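Local structure of hypothetical protein PP5205 (Pseudomonas putida, 2G2X) at residues A[13-18]-A[99-104]; A[39-44]-A[63-68]; A[118-123]-A[139-144]. The protein is of unknown function but folds as an EVE domain, related to the ASCH and PUA domains, and so may bind RNA or modified bases in nucleic acid. All blocks are in the same frame, centred on the assembly; numbering follows the deposited sequence.

All three contacts lie within one EVE domain, each partly buried, but join different parts of it. Contacts 1 and 2, both centred about 11 Å from the chain centre, share the mixed beta sheet: strands 95-110 and 58-71 are antiparallel neighbours, and Ala100 O lies 2.8 Å from Arg64 N in a probable hydrogen bond. Contact 1, with four of eight touching residues buried against two of eight in contact 2, lays a helix start on the sheet through apolar branches and a histidine ring; contact 2 ties a loop to a bulged strand by one backbone hydrogen bond and the packing of Ile65 and Val43. Contact 3, about 17 Å out, uses water bridges around a glutamine.

Contact 1 of 3, residues A[13-18]-A[99-104]; sequences LSIEAL and VAHVQT
Leu18 lays its isobutyl end over the backbone and side chains of strand 95-110, between Val99 and His101. Its CD1 meets Val99 CG2 at 3.9 Å, the two side chains crossing at about a right angle, while Leu18 CG rests 3.8 Å from His101 N. Leu18 reaches the strand, and brings both methyls against Val99, because its CG stands anti to the backbone N (chi1 178°). One turn earlier, Ile15 carries its CD1 to within 3.5 Å of His101 ND1, and its carbonyl oxygen also approaches that ring obliquely. Ile15 CG1 also touches His101 CE1 and lies 3.8 Å from Gln103 O, so one branch spans imidazole and strand backbone. The contact seats helix 15-21 on the mixed sheet of the EVE domain, where Phe49 of strand 46-51 touches both Ile15 and Leu18. Beyond His101 the strand carries a classic beta bulge, in which Val102 and Gln103 both face Ile62. Within this same strand, Gln103 N sits above one face of the His101 ring, offset toward the rim. Thr104 then presents OG1 to Ile15 CG2 at 4.0 Å. Ser14 holds the start of the helix as its N-cap: Ser14 OG accepts from Ala17 N at 3.0 Å with an N-H...O angle of 161°. Ile15 N is hydrogen-bonded to His51 NE2.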
loop_
_atom_site.group_PDB
_atom_site.type_symbol
_atom_site.label_atom_id
_atom_site.label_comp_id
_atom_site.label_asym_id
_atom_site.label_seq_id
_atom_site.Cartn_x
_atom_site.Cartn_y
_atom_site.Cartn_z
ATOM N N LEU A 13 -1.815 0.585 -10.915
ATOM C CA LEU A 13 -0.496 1.082 -10.517
ATOM C C LEU A 13 0.405 -0.078 -10.073
ATOM O O LEU A 13 0.177 -0.693 -9.028
ATOM C CB LEU A 13 -0.627 2.102 -9.382
ATOM C CG LEU A 13 0.689 2.683 -8.845
ATOM C CD1 LEU A 13 1.438 3.408 -9.955
ATOM C CD2 LEU A 13 0.401 3.635 -7.695
ATOM N N SER A 14 1.422 -0.376 -10.874
ATOM C CA SER A 14 2.355 -1.460 -10.569
ATOM C C SER A 14 3.644 -0.860 -10.023
ATOM O O SER A 14 3.848 0.353 -10.097
ATOM C CB SER A 14 2.676 -2.255 -11.832
ATOM O OG SER A 14 3.450 -1.470 -12.724
ATOM N N ILE A 15 4.513 -1.704 -9.479
ATOM C CA ILE A 15 5.773 -1.215 -8.939
ATOM C C ILE A 15 6.615 -0.670 -10.096
ATOM O O ILE A 15 7.338 0.314 -9.933
ATOM C CB ILE A 15 6.542 -2.335 -8.174
ATOM C CG1 ILE A 15 7.817 -1.761 -7.547
ATOM C CG2 ILE A 15 6.871 -3.495 -9.108
ATOM C CD1 ILE A 15 7.559 -0.746 -6.459
ATOM N N GLU A 16 6.494 -1.305 -11.263
ATOM C CA GLU A 16 7.210 -0.883 -12.470
ATOM C C GLU A 16 6.762 0.515 -12.896
ATOM O O GLU A 16 7.582 1.373 -13.228
ATOM C CB GLU A 16 6.936 -1.840 -13.640
ATOM C CG GLU A 16 7.521 -3.246 -13.536
ATOM C CD GLU A 16 6.730 -4.157 -12.611
ATOM O OE1 GLU A 16 5.517 -3.919 -12.434
ATOM O OE2 GLU A 16 7.320 -5.123 -12.076
ATOM N N ALA A 17 5.450 0.732 -12.901
ATOM C CA ALA A 17 4.892 2.021 -13.292
ATOM C C ALA A 17 5.339 3.116 -12.326
ATOM O O ALA A 17 5.561 4.259 -12.732
ATOM C CB ALA A 17 3.368 1.941 -13.333
ATOM N N LEU A 18 5.464 2.776 -11.048
ATOM C CA LEU A 18 5.904 3.762 -10.065
ATOM C C LEU A 18 7.359 4.140 -10.357
ATOM O O LEU A 18 7.753 5.296 -10.221
ATOM C CB LEU A 18 5.771 3.204 -8.645
ATOM C CG LEU A 18 6.238 4.115 -7.508
ATOM C CD1 LEU A 18 5.489 5.447 -7.568
ATOM C CD2 LEU A 18 5.997 3.430 -6.172
ATOM N N VAL A 99 4.125 8.629 -2.738
ATOM C CA VAL A 99 5.163 7.614 -2.664
ATOM C C VAL A 99 6.180 7.693 -3.788
ATOM O O VAL A 99 5.972 8.370 -4.796
ATOM C CB VAL A 99 4.539 6.201 -2.695
ATOM C CG1 VAL A 99 3.481 6.073 -1.605
ATOM C CG2 VAL A 99 3.930 5.927 -4.074
ATOM N N ALA A 100 7.288 6.984 -3.602
ATOM C CA ALA A 100 8.342 6.934 -4.597
ATOM C C ALA A 100 8.904 5.522 -4.600
ATOM O O ALA A 100 8.860 4.813 -3.587
ATOM C CB ALA A 100 9.431 7.949 -4.276
ATOM N N HIS A 101 9.416 5.123 -5.754
ATOM C CA HIS A 101 9.977 3.798 -5.953
ATOM C C HIS A 101 11.309 3.602 -5.257
ATOM O O HIS A 101 12.144 4.503 -5.229
ATOM C CB HIS A 101 10.170 3.548 -7.452
ATOM C CG HIS A 101 10.861 2.256 -7.770
ATOM N ND1 HIS A 101 10.178 1.083 -8.004
ATOM C CD2 HIS A 101 12.177 1.961 -7.914
ATOM C CE1 HIS A 101 11.040 0.122 -8.285
ATOM N NE2 HIS A 101 12.260 0.629 -8.237
ATOM N N VAL A 102 11.505 2.416 -4.691
ATOM C CA VAL A 102 12.770 2.093 -4.050
ATOM C C VAL A 102 13.394 0.896 -4.761
ATOM O O VAL A 102 14.541 0.956 -5.198
ATOM C CB VAL A 102 12.608 1.768 -2.551
ATOM C CG1 VAL A 102 13.926 1.239 -1.998
ATOM C CG2 VAL A 102 12.201 3.020 -1.786
ATOM N N GLN A 103 12.637 -0.185 -4.902
ATOM C CA GLN A 103 13.172 -1.369 -5.563
ATOM C C GLN A 103 12.078 -2.247 -6.150
ATOM O O GLN A 103 10.979 -2.353 -5.603
ATOM C CB GLN A 103 13.998 -2.194 -4.563
ATOM C CG GLN A 103 15.110 -3.044 -5.178
ATOM C CD GLN A 103 15.790 -3.947 -4.154
ATOM O OE1 GLN A 103 16.994 -4.208 -4.233
ATOM N NE2 GLN A 103 15.017 -4.438 -3.194
ATOM N N THR A 104 12.381 -2.870 -7.278
ATOM C CA THR A 104 11.432 -3.777 -7.904
ATOM C C THR A 104 12.066 -5.161 -7.853
ATOM O O THR A 104 13.142 -5.372 -8.413
ATOM C CB THR A 104 11.140 -3.387 -9.375
ATOM O OG1 THR A 104 10.594 -4.517 -10.075
ATOM C CG2 THR A 104 12.401 -2.943 -10.063
#

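Contact 2 of 3, residues A[39-44]-A[63-68]; sequences RAMSVG and ARITRA
Ile65 sits against the loop 39-44 with every branch engaged. Its CB lies 3.5 Å from Ser42 O, CG2 flanks the same oxygen, and CD1 meets the selenium of Met41, a selenomethionine, at 3.7 Å. The two side chains cross at about a right angle; the extended Met41 chain, with CG beside the backbone N (chi1 -68°), delivers SE to the end of the isoleucine. On the backbone side Gly44 N donates to Ile65 O at 2.9 Å, a nearly straight bond (N-H...O 167°) that arrives in the carbonyl plane. Ile65 O also takes a CA-H...O contact from Val43 CA at 3.4 Å. Val43 CG1 also lies against Ile65 O, whereas Val43 CG2 reaches past it to Ala68 N at 3.7 Å, over the corner where strand 58-71 changes direction. That corner holds a classic beta bulge, Thr66 and Arg67 both facing Asp98 of the neighbouring antiparallel strand 95-110, and it lies beside the loop that leads from helix 32-38 into strand 46-51. Were this isoleucine an alanine, the selenium of Met41 would probably lose the CD1 methyl it meets, and a gap would open between loop and strand where CG1, CG2 and CD1 stood. Farther out, Trp4 and Met6 of strand 3-8 pack on Met41, while Phe47 touches Ile65. Asp45 OD2 is hydrogen-bonded to Ser42 N, which ties down the middle of the loop, and Thr66 OG1 is hydrogen-bonded to Glu23.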
loop_
_atom_site.group_PDB
_atom_site.type_symbol
_atom_site.label_atom_id
_atom_site.label_comp_id
_atom_site.label_asym_id
_atom_site.label_seq_id
_atom_site.Cartn_x
_atom_site.Cartn_y
_atom_site.Cartn_z
ATOM N N ARG A 39 -2.419 7.746 8.051
ATOM C CA ARG A 39 -2.167 8.909 8.894
ATOM C C ARG A 39 -1.082 8.686 9.936
ATOM O O ARG A 39 -0.655 9.621 10.608
ATOM C CB ARG A 39 -3.472 9.346 9.565
ATOM C CG ARG A 39 -4.493 9.868 8.557
ATOM C CD ARG A 39 -5.844 10.156 9.189
ATOM N NE ARG A 39 -6.697 10.898 8.266
ATOM C CZ ARG A 39 -7.881 11.409 8.580
ATOM N NH1 ARG A 39 -8.371 11.256 9.805
ATOM N NH2 ARG A 39 -8.560 12.097 7.674
ATOM N N ALA A 40 -0.634 7.447 10.069
ATOM C CA ALA A 40 0.409 7.126 11.031
ATOM C C ALA A 40 1.766 7.094 10.344
ATOM O O ALA A 40 2.802 7.068 11.002
ATOM C CB ALA A 40 0.125 5.777 11.684
HETATM N N MSE A 41 1.756 7.103 9.015
HETATM C CA MSE A 41 2.996 7.058 8.250
HETATM C C MSE A 41 3.812 8.328 8.346
HETATM O O MSE A 41 3.276 9.413 8.556
HETATM C CB MSE A 41 2.700 6.748 6.780
HETATM C CG MSE A 41 2.177 5.334 6.556
HETATM SE SE MSE A 41 1.607 4.993 4.741
HETATM C CE MSE A 41 1.123 3.138 4.901
ATOM N N SER A 42 5.123 8.178 8.204
ATOM C CA SER A 42 6.036 9.312 8.238
ATOM C C SER A 42 6.859 9.303 6.954
ATOM O O SER A 42 7.024 8.251 6.332
ATOM C CB SER A 42 6.977 9.210 9.441
ATOM O OG SER A 42 6.251 9.289 10.659
ATOM N N VAL A 43 7.359 10.472 6.554
ATOM C CA VAL A 43 8.187 10.565 5.359
ATOM C C VAL A 43 9.449 9.744 5.618
ATOM O O VAL A 43 10.068 9.863 6.675
ATOM C CB VAL A 43 8.571 12.031 5.053
ATOM C CG1 VAL A 43 9.572 12.076 3.911
ATOM C CG2 VAL A 43 7.315 12.833 4.680
ATOM N N GLY A 44 9.820 8.902 4.661
ATOM C CA GLY A 44 10.987 8.060 4.849
ATOM C C GLY A 44 10.576 6.632 5.195
ATOM O O GLY A 44 11.384 5.705 5.096
ATOM N N ALA A 63 8.806 0.516 -1.801
ATOM C CA ALA A 63 8.652 1.930 -2.113
ATOM C C ALA A 63 8.711 2.693 -0.793
ATOM O O ALA A 63 8.724 2.081 0.278
ATOM C CB ALA A 63 7.319 2.180 -2.823
ATOM N N ARG A 64 8.740 4.021 -0.864
ATOM C CA ARG A 64 8.812 4.839 0.339
ATOM C C ARG A 64 7.811 5.993 0.343
ATOM O O ARG A 64 7.334 6.419 -0.706
ATOM C CB ARG A 64 10.230 5.399 0.501
ATOM C CG ARG A 64 10.652 6.392 -0.580
ATOM C CD ARG A 64 12.032 6.976 -0.282
ATOM N NE ARG A 64 12.394 8.051 -1.205
ATOM C CZ ARG A 64 12.641 7.872 -2.500
ATOM N NH1 ARG A 64 12.571 6.657 -3.026
ATOM N NH2 ARG A 64 12.954 8.906 -3.273
ATOM N N ILE A 65 7.502 6.494 1.537
ATOM C CA ILE A 65 6.571 7.606 1.699
ATOM C C ILE A 65 7.326 8.919 1.521
ATOM O O ILE A 65 8.283 9.184 2.250
ATOM C CB ILE A 65 5.937 7.608 3.102
ATOM C CG1 ILE A 65 5.283 6.251 3.381
ATOM C CG2 ILE A 65 4.920 8.735 3.209
ATOM C CD1 ILE A 65 4.253 5.837 2.337
ATOM N N THR A 66 6.894 9.732 0.557
ATOM C CA THR A 66 7.535 11.020 0.289
ATOM C C THR A 66 6.709 12.202 0.788
ATOM O O THR A 66 7.158 13.338 0.727
ATOM C CB THR A 66 7.829 11.224 -1.228
ATOM O OG1 THR A 66 6.627 11.043 -1.990
ATOM C CG2 THR A 66 8.891 10.245 -1.702
ATOM N N ARG A 67 5.497 11.931 1.262
ATOM C CA ARG A 67 4.633 12.979 1.811
ATOM C C ARG A 67 3.605 12.368 2.760
ATOM O O ARG A 67 2.811 11.512 2.366
ATOM C CB ARG A 67 3.902 13.762 0.713
ATOM C CG ARG A 67 3.123 14.945 1.292
ATOM C CD ARG A 67 2.277 15.740 0.281
ATOM N NE ARG A 67 1.583 16.819 0.985
ATOM C CZ ARG A 67 0.633 17.598 0.472
ATOM N NH1 ARG A 67 0.228 17.443 -0.781
ATOM N NH2 ARG A 67 0.082 18.533 1.231
ATOM N N ALA A 68 3.628 12.814 4.011
ATOM C CA ALA A 68 2.709 12.307 5.022
ATOM C C ALA A 68 1.262 12.622 4.655
ATOM O O ALA A 68 0.991 13.426 3.764
ATOM C CB ALA A 68 3.055 12.893 6.388
#

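Contact 3 of 3, residues A[118-123]-A[139-144]; sequences AGLVEL and PEQWAV
Gln141 NE2 reaches the loop 118-123 through two waters. The first accepts from Gln141 NE2 at 2.9 Å, also accepts from Glu122 N, and donates to Gly119 O at 2.9 Å, so a single water joins the side-chain amide to two backbone groups. The second accepts from Gln141 NE2 at 3.0 Å and makes a weak bond to Glu122 O. The other end of the amide is held as well: Gln141 OE1 is hydrogen-bonded to Thr138 N, just before the helix begins. With partners at both OE1 and NE2, the amide is probably kept from flipping. Gln141 leaves the helix with CG anti to the carbonyl carbon (chi1 -67°) and runs on extended, a shape that carries NE2 to the loop, 3.8 Å from Glu122 CB. The receiving loop is a type I beta turn from Leu120 to Leu123, closed by Leu123 N to Leu120 O at 2.9 Å, and a short 3-10 segment at 118-119 precedes it. Through this turn the chain between helix 111-115 and strand 134-136 packs on the first turns of helix 139-148. Beside the polar bridge lies an apolar patch: Leu120 CD2 abuts Gln141 CB at 3.9 Å, and the Leu120 and Val144 side chains slide past each other in opposite directions. Leu123 points toward the helix, its CD1 lying 4.0 Å from Gln141 OE1. On another side of the helix, Trp142 stacks with the rings of Phe48 and Tyr3, which places helix 139-148 against the sheet.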
loop_
_atom_site.group_PDB
_atom_site.type_symbol
_atom_site.label_atom_id
_atom_site.label_comp_id
_atom_site.label_asym_id
_atom_site.label_seq_id
_atom_site.Cartn_x
_atom_site.Cartn_y
_atom_site.Cartn_z
ATOM N N ALA A 118 5.080 -18.976 8.721
ATOM C CA ALA A 118 4.500 -18.924 10.058
ATOM C C ALA A 118 4.947 -17.617 10.703
ATOM O O ALA A 118 4.341 -17.147 11.662
ATOM C CB ALA A 118 4.971 -20.114 10.884
ATOM N N GLY A 119 6.012 -17.031 10.164
ATOM C CA GLY A 119 6.505 -15.771 10.689
ATOM C C GLY A 119 5.584 -14.610 10.337
ATOM O O GLY A 119 5.736 -13.505 10.858
ATOM N N LEU A 120 4.614 -14.857 9.463
ATOM C CA LEU A 120 3.686 -13.809 9.052
ATOM C C LEU A 120 2.270 -14.081 9.535
ATOM O O LEU A 120 1.310 -13.467 9.062
ATOM C CB LEU A 120 3.694 -13.682 7.525
ATOM C CG LEU A 120 5.062 -13.325 6.943
ATOM C CD1 LEU A 120 5.008 -13.406 5.426
ATOM C CD2 LEU A 120 5.470 -11.926 7.412
ATOM N N VAL A 121 2.140 -14.997 10.485
ATOM C CA VAL A 121 0.834 -15.356 11.005
ATOM C C VAL A 121 0.020 -14.163 11.502
ATOM O O VAL A 121 -1.202 -14.172 11.406
ATOM C CB VAL A 121 0.959 -16.418 12.140
ATOM C CG1 VAL A 121 1.738 -15.851 13.319
ATOM C CG2 VAL A 121 -0.427 -16.873 12.581
ATOM N N GLU A 122 0.683 -13.126 12.011
ATOM C CA GLU A 122 -0.037 -11.956 12.522
ATOM C C GLU A 122 -0.303 -10.859 11.484
ATOM O O GLU A 122 -0.992 -9.881 11.771
ATOM C CB GLU A 122 0.715 -11.348 13.714
ATOM C CG GLU A 122 0.850 -12.277 14.913
ATOM C CD GLU A 122 -0.470 -12.514 15.619
ATOM O OE1 GLU A 122 -1.431 -12.940 14.947
ATOM O OE2 GLU A 122 -0.548 -12.273 16.846
ATOM N N LEU A 123 0.242 -11.015 10.283
ATOM C CA LEU A 123 0.048 -10.023 9.227
ATOM C C LEU A 123 -1.342 -10.191 8.610
ATOM O O LEU A 123 -1.650 -11.237 8.036
ATOM C CB LEU A 123 1.131 -10.191 8.151
ATOM C CG LEU A 123 1.247 -9.110 7.073
ATOM C CD1 LEU A 123 1.524 -7.757 7.718
ATOM C CD2 LEU A 123 2.355 -9.480 6.105
ATOM N N PRO A 139 9.290 -5.004 12.226
ATOM C CA PRO A 139 10.659 -5.216 11.749
ATOM C C PRO A 139 10.936 -6.700 11.524
ATOM O O PRO A 139 11.576 -7.082 10.540
ATOM C CB PRO A 139 11.509 -4.630 12.874
ATOM C CG PRO A 139 10.658 -3.483 13.358
ATOM C CD PRO A 139 9.270 -4.120 13.406
ATOM N N GLU A 140 10.435 -7.528 12.438
ATOM C CA GLU A 140 10.615 -8.977 12.367
ATOM C C GLU A 140 9.918 -9.553 11.138
ATOM O O GLU A 140 10.433 -10.470 10.501
ATOM C CB GLU A 140 10.054 -9.650 13.629
ATOM C CG GLU A 140 10.687 -9.191 14.934
ATOM C CD GLU A 140 10.435 -7.716 15.243
ATOM O OE1 GLU A 140 9.254 -7.308 15.331
ATOM O OE2 GLU A 140 11.425 -6.963 15.403
ATOM N N GLN A 141 8.737 -9.022 10.826
ATOM C CA GLN A 141 7.980 -9.476 9.662
ATOM C C GLN A 141 8.678 -8.979 8.400
ATOM O O GLN A 141 8.694 -9.662 7.380
ATOM C CB GLN A 141 6.534 -8.953 9.718
ATOM C CG GLN A 141 5.700 -9.554 10.851
ATOM C CD GLN A 141 4.357 -8.858 11.028
ATOM O OE1 GLN A 141 4.193 -7.700 10.649
ATOM N NE2 GLN A 141 3.398 -9.558 11.625
ATOM N N TRP A 142 9.262 -7.789 8.481
ATOM C CA TRP A 142 9.977 -7.213 7.346
ATOM C C TRP A 142 11.159 -8.122 7.006
ATOM O O TRP A 142 11.420 -8.421 5.836
ATOM C CB TRP A 142 10.464 -5.796 7.704
ATOM C CG TRP A 142 11.133 -5.050 6.576
ATOM C CD1 TRP A 142 12.444 -5.122 6.208
ATOM C CD2 TRP A 142 10.506 -4.150 5.645
ATOM N NE1 TRP A 142 12.674 -4.327 5.110
ATOM C CE2 TRP A 142 11.501 -3.719 4.744
ATOM C CE3 TRP A 142 9.199 -3.668 5.488
ATOM C CZ2 TRP A 142 11.230 -2.824 3.690
ATOM C CZ3 TRP A 142 8.926 -2.781 4.445
ATOM C CH2 TRP A 142 9.942 -2.368 3.561
ATOM N N ALA A 143 11.857 -8.573 8.044
ATOM C CA ALA A 143 13.015 -9.445 7.878
ATOM C C ALA A 143 12.656 -10.773 7.220
ATOM O O ALA A 143 13.369 -11.239 6.331
ATOM C CB ALA A 143 13.680 -9.703 9.233
ATOM N N VAL A 144 11.564 -11.398 7.643
ATOM C CA VAL A 144 11.213 -12.670 7.032
ATOM C C VAL A 144 10.886 -12.469 5.551
ATOM O O VAL A 144 11.270 -13.284 4.711
ATOM C CB VAL A 144 10.019 -13.367 7.751
ATOM C CG1 VAL A 144 10.241 -13.358 9.253
ATOM C CG2 VAL A 144 8.721 -12.704 7.392
HETATM O O HOH W 1 3.516 -12.411 12.365
HETATM O O HOH W 2 0.860 -8.115 12.487
#